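Local coordinates for virulence factor (Pectobacterium carotovorum, PDB 2W3Y), which is an S-palmitoylated virulence factor of a Drosophila pathogen that binds to lipid vesicles, at residues F70-K81 / I93-L101. Numbering follows the deposited sequence.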
loop_
_atom_site.group_PDB
_atom_site.type_symbol
_atom_site.label_atom_id
_atom_site.label_comp_id
_atom_site.label_asym_id
_atom_site.label_seq_id
_atom_site.Cartn_x
_atom_site.Cartn_y
_atom_site.Cartn_z
ATOM N N PHE A 70 3.020 5.197 8.864
ATOM C CA PHE A 70 4.043 5.440 7.834
ATOM C C PHE A 70 3.420 5.747 6.462
ATOM O O PHE A 70 3.862 6.667 5.759
ATOM C CB PHE A 70 5.023 4.265 7.738
ATOM C CG PHE A 70 6.239 4.390 8.647
ATOM C CD1 PHE A 70 7.181 5.401 8.445
ATOM C CD2 PHE A 70 6.444 3.475 9.686
ATOM C CE1 PHE A 70 8.305 5.510 9.271
ATOM C CE2 PHE A 70 7.558 3.566 10.527
ATOM C CZ PHE A 70 8.491 4.582 10.327
ATOM N N VAL A 71 2.382 4.993 6.096
ATOM C CA VAL A 71 1.651 5.254 4.845
ATOM C C VAL A 71 1.036 6.659 4.827
ATOM O O VAL A 71 1.195 7.386 3.828
ATOM C CB VAL A 71 0.584 4.114 4.516
ATOM C CG1 VAL A 71 -0.305 4.505 3.312
ATOM C CG2 VAL A 71 1.291 2.786 4.251
ATOM N N ALA A 72 0.372 7.054 5.924
ATOM C CA ALA A 72 -0.223 8.398 6.041
ATOM C C ALA A 72 0.854 9.518 6.076
ATOM O O ALA A 72 0.658 10.581 5.478
ATOM C CB ALA A 72 -1.146 8.503 7.279
ATOM N N VAL A 73 1.982 9.259 6.748
ATOM C CA VAL A 73 3.146 10.199 6.711
ATOM C C VAL A 73 3.654 10.423 5.275
ATOM O O VAL A 73 3.848 11.571 4.857
ATOM C CB VAL A 73 4.300 9.760 7.672
ATOM C CG1 VAL A 73 5.618 10.509 7.378
ATOM C CG2 VAL A 73 3.895 9.989 9.100
ATOM N N ALA A 74 3.837 9.344 4.513
ATOM C CA ALA A 74 4.302 9.470 3.132
ATOM C C ALA A 74 3.281 10.247 2.279
ATOM O O ALA A 74 3.633 11.178 1.539
ATOM C CB ALA A 74 4.606 8.109 2.534
ATOM N N SER A 75 2.011 9.882 2.420
ATOM C CA SER A 75 0.927 10.524 1.689
ATOM C C SER A 75 0.794 12.021 1.968
ATOM O O SER A 75 0.530 12.793 1.046
ATOM C CB SER A 75 -0.409 9.835 1.970
ATOM O OG SER A 75 -1.408 10.428 1.165
ATOM N N ALA A 76 0.963 12.412 3.234
ATOM C CA ALA A 76 0.887 13.823 3.637
ATOM C C ALA A 76 2.029 14.690 3.073
ATOM O O ALA A 76 1.781 15.826 2.633
ATOM C CB ALA A 76 0.772 13.950 5.156
ATOM N N ALA A 77 3.244 14.133 3.042
ATOM C CA ALA A 77 4.411 14.762 2.393
ATOM C C ALA A 77 4.184 15.000 0.897
ATOM O O ALA A 77 4.460 16.087 0.381
ATOM C CB ALA A 77 5.667 13.910 2.609
ATOM N N VAL A 78 3.651 13.985 0.217
ATOM C CA VAL A 78 3.313 14.057 -1.204
ATOM C C VAL A 78 2.279 15.144 -1.479
ATOM O O VAL A 78 2.461 15.941 -2.393
ATOM C CB VAL A 78 2.778 12.696 -1.754
ATOM C CG1 VAL A 78 2.102 12.895 -3.128
ATOM C CG2 VAL A 78 3.902 11.683 -1.840
ATOM N N ASN A 79 1.201 15.142 -0.689
ATOM C CA ASN A 79 0.131 16.124 -0.771
ATOM C C ASN A 79 0.620 17.576 -0.670
ATOM O O ASN A 79 0.203 18.446 -1.451
ATOM C CB ASN A 79 -0.891 15.865 0.334
ATOM C CG ASN A 79 -2.142 16.700 0.167
ATOM O OD1 ASN A 79 -2.871 16.551 -0.809
ATOM N ND2 ASN A 79 -2.390 17.593 1.117
ATOM N N LYS A 80 1.496 17.807 0.300
ATOM C CA LYS A 80 2.174 19.082 0.470
ATOM C C LYS A 80 3.162 19.372 -0.674
ATOM O O LYS A 80 3.139 20.462 -1.255
ATOM C CB LYS A 80 2.892 19.121 1.830
ATOM C CG LYS A 80 3.457 20.498 2.219
ATOM C CD LYS A 80 2.415 21.614 2.073
ATOM C CE LYS A 80 3.029 22.983 2.336
ATOM N NZ LYS A 80 3.363 23.171 3.781
ATOM N N LYS A 81 4.001 18.399 -1.008
ATOM C CA LYS A 81 5.058 18.595 -2.010
ATOM C C LYS A 81 4.534 18.802 -3.430
ATOM O O LYS A 81 5.135 19.554 -4.194
ATOM C CB LYS A 81 6.074 17.438 -1.963
ATOM C CG LYS A 81 7.265 17.531 -2.932
ATOM C CD LYS A 81 8.300 16.453 -2.621
ATOM C CE LYS A 81 9.385 16.353 -3.706
ATOM N NZ LYS A 81 10.167 17.618 -3.818
ATOM N N ILE A 93 6.864 11.365 -7.486
ATOM C CA ILE A 93 6.873 12.118 -6.210
ATOM C C ILE A 93 6.736 11.209 -4.974
ATOM O O ILE A 93 7.430 11.410 -3.959
ATOM C CB ILE A 93 5.810 13.236 -6.210
ATOM C CG1 ILE A 93 6.107 14.247 -7.336
ATOM C CG2 ILE A 93 5.735 13.911 -4.837
ATOM C CD1 ILE A 93 4.981 15.220 -7.622
ATOM N N TRP A 94 5.845 10.218 -5.066
ATOM C CA TRP A 94 5.754 9.121 -4.078
ATOM C C TRP A 94 7.080 8.360 -3.927
ATOM O O TRP A 94 7.502 8.027 -2.814
ATOM C CB TRP A 94 4.621 8.142 -4.465
ATOM C CG TRP A 94 3.228 8.714 -4.293
ATOM C CD1 TRP A 94 2.565 9.537 -5.162
ATOM C CD2 TRP A 94 2.333 8.495 -3.188
ATOM N NE1 TRP A 94 1.319 9.852 -4.659
ATOM C CE2 TRP A 94 1.153 9.229 -3.451
ATOM C CE3 TRP A 94 2.423 7.762 -1.995
ATOM C CZ2 TRP A 94 0.057 9.251 -2.561
ATOM C CZ3 TRP A 94 1.337 7.781 -1.114
ATOM C CH2 TRP A 94 0.168 8.517 -1.410
ATOM N N LYS A 95 7.743 8.072 -5.052
ATOM C CA LYS A 95 9.038 7.397 -4.998
ATOM C C LYS A 95 10.130 8.250 -4.304
ATOM O O LYS A 95 10.892 7.731 -3.481
ATOM C CB LYS A 95 9.472 6.938 -6.397
ATOM C CG LYS A 95 10.773 6.125 -6.419
ATOM C CD LYS A 95 11.101 5.629 -7.831
ATOM C CE LYS A 95 11.599 6.759 -8.722
ATOM N NZ LYS A 95 11.879 6.306 -10.137
ATOM N N GLU A 96 10.190 9.542 -4.627
ATOM C CA GLU A 96 11.143 10.481 -3.985
ATOM C C GLU A 96 11.004 10.484 -2.451
ATOM O O GLU A 96 12.002 10.453 -1.719
ATOM C CB GLU A 96 10.954 11.900 -4.555
ATOM C CG GLU A 96 11.833 13.032 -3.932
ATOM C CD GLU A 96 13.261 13.093 -4.484
ATOM O OE1 GLU A 96 13.671 12.168 -5.239
ATOM O OE2 GLU A 96 13.975 14.079 -4.168
ATOM N N VAL A 97 9.761 10.484 -1.977
ATOM C CA VAL A 97 9.460 10.555 -0.537
ATOM C C VAL A 97 9.767 9.218 0.161
ATOM O O VAL A 97 10.348 9.200 1.258
ATOM C CB VAL A 97 7.994 11.038 -0.296
ATOM C CG1 VAL A 97 7.553 10.825 1.153
ATOM C CG2 VAL A 97 7.822 12.533 -0.704
ATOM N N SER A 98 9.392 8.099 -0.478
ATOM C CA SER A 98 9.734 6.768 0.028
ATOM C C SER A 98 11.255 6.494 0.095
ATOM O O SER A 98 11.718 5.839 1.016
ATOM C CB SER A 98 9.026 5.674 -0.797
ATOM O OG SER A 98 7.618 5.887 -0.822
ATOM N N ASN A 99 12.018 6.987 -0.881
ATOM C CA ASN A 99 13.486 6.857 -0.882
ATOM C C ASN A 99 14.159 7.596 0.289
ATOM O O ASN A 99 15.345 7.425 0.537
ATOM C CB ASN A 99 14.078 7.354 -2.208
ATOM C CG ASN A 99 13.890 6.359 -3.356
ATOM O OD1 ASN A 99 13.726 5.151 -3.147
ATOM N ND2 ASN A 99 13.941 6.870 -4.579
ATOM N N GLN A 100 13.388 8.410 1.000
ATOM C CA GLN A 100 13.857 9.077 2.206
ATOM C C GLN A 100 13.526 8.260 3.453
ATOM O O GLN A 100 14.368 8.140 4.356
ATOM C CB GLN A 100 13.289 10.492 2.297
ATOM C CG GLN A 100 13.768 11.423 1.196
ATOM C CD GLN A 100 15.286 11.589 1.165
ATOM O OE1 GLN A 100 15.927 11.296 0.158
ATOM N NE2 GLN A 100 15.862 12.059 2.271
ATOM N N LEU A 101 12.328 7.662 3.477
ATOM C CA LEU A 101 11.867 6.811 4.587
ATOM C C LEU A 101 12.611 5.477 4.712
ATOM O O LEU A 101 12.937 5.042 5.821
ATOM C CB LEU A 101 10.342 6.521 4.468
ATOM C CG LEU A 101 9.381 7.701 4.640
ATOM C CD1 LEU A 101 7.929 7.333 4.293
ATOM C CD2 LEU A 101 9.470 8.337 6.037
#
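Val78 rests on one face of the Trp94 indole, and the tightest part of the contact lies here. CG2 of Val78 makes a CH-pi contact, 3.9 Å from the centroid of the five-membered ring of Trp94 and 12° off the ring normal, while CG1 of Val78 comes 3.5 Å from NE1 of Trp94. With CG1 of Val78 anti to its backbone N (chi1 166°), both methyls meet the indole; a beta-branched apolar residue suits the spot, bringing no polar atom into the buried interface. The buried indole N-H is satisfied by the carbonyl O of Lys88. At the far end of the ring, CH2 of Trp94 comes 3.6 Å from OG of Ser75, a small residue that leaves room for the benzo ring and whose hydroxyl is hydrogen-bonded to Tyr44.

Alongside, Val97 enters as a knob among Ala74, Ala77, Val78 and Lys81; the short alanines let it come close to the helix, with CB of Ala77 3.9 Å from CG1 of Val97. The longer Leu101 reaches across to short Ala74, its CD1 3.8 Å from CB of Ala74.

Packing is looser at the exposed end, where Lys81 crosses Glu96 through aliphatic carbons and NZ of Lys81 stays 5.2 Å from OE2 of Glu96, too far for a salt bridge. Segments 70-81 and 93-101 run at 131° between their N-to-C directions. Val71, Trp94 and Ser98 touch strand 185-198, consistent with knob-into-hole packing of consecutive helices in a layer on the mixed sheet of the Evf fold.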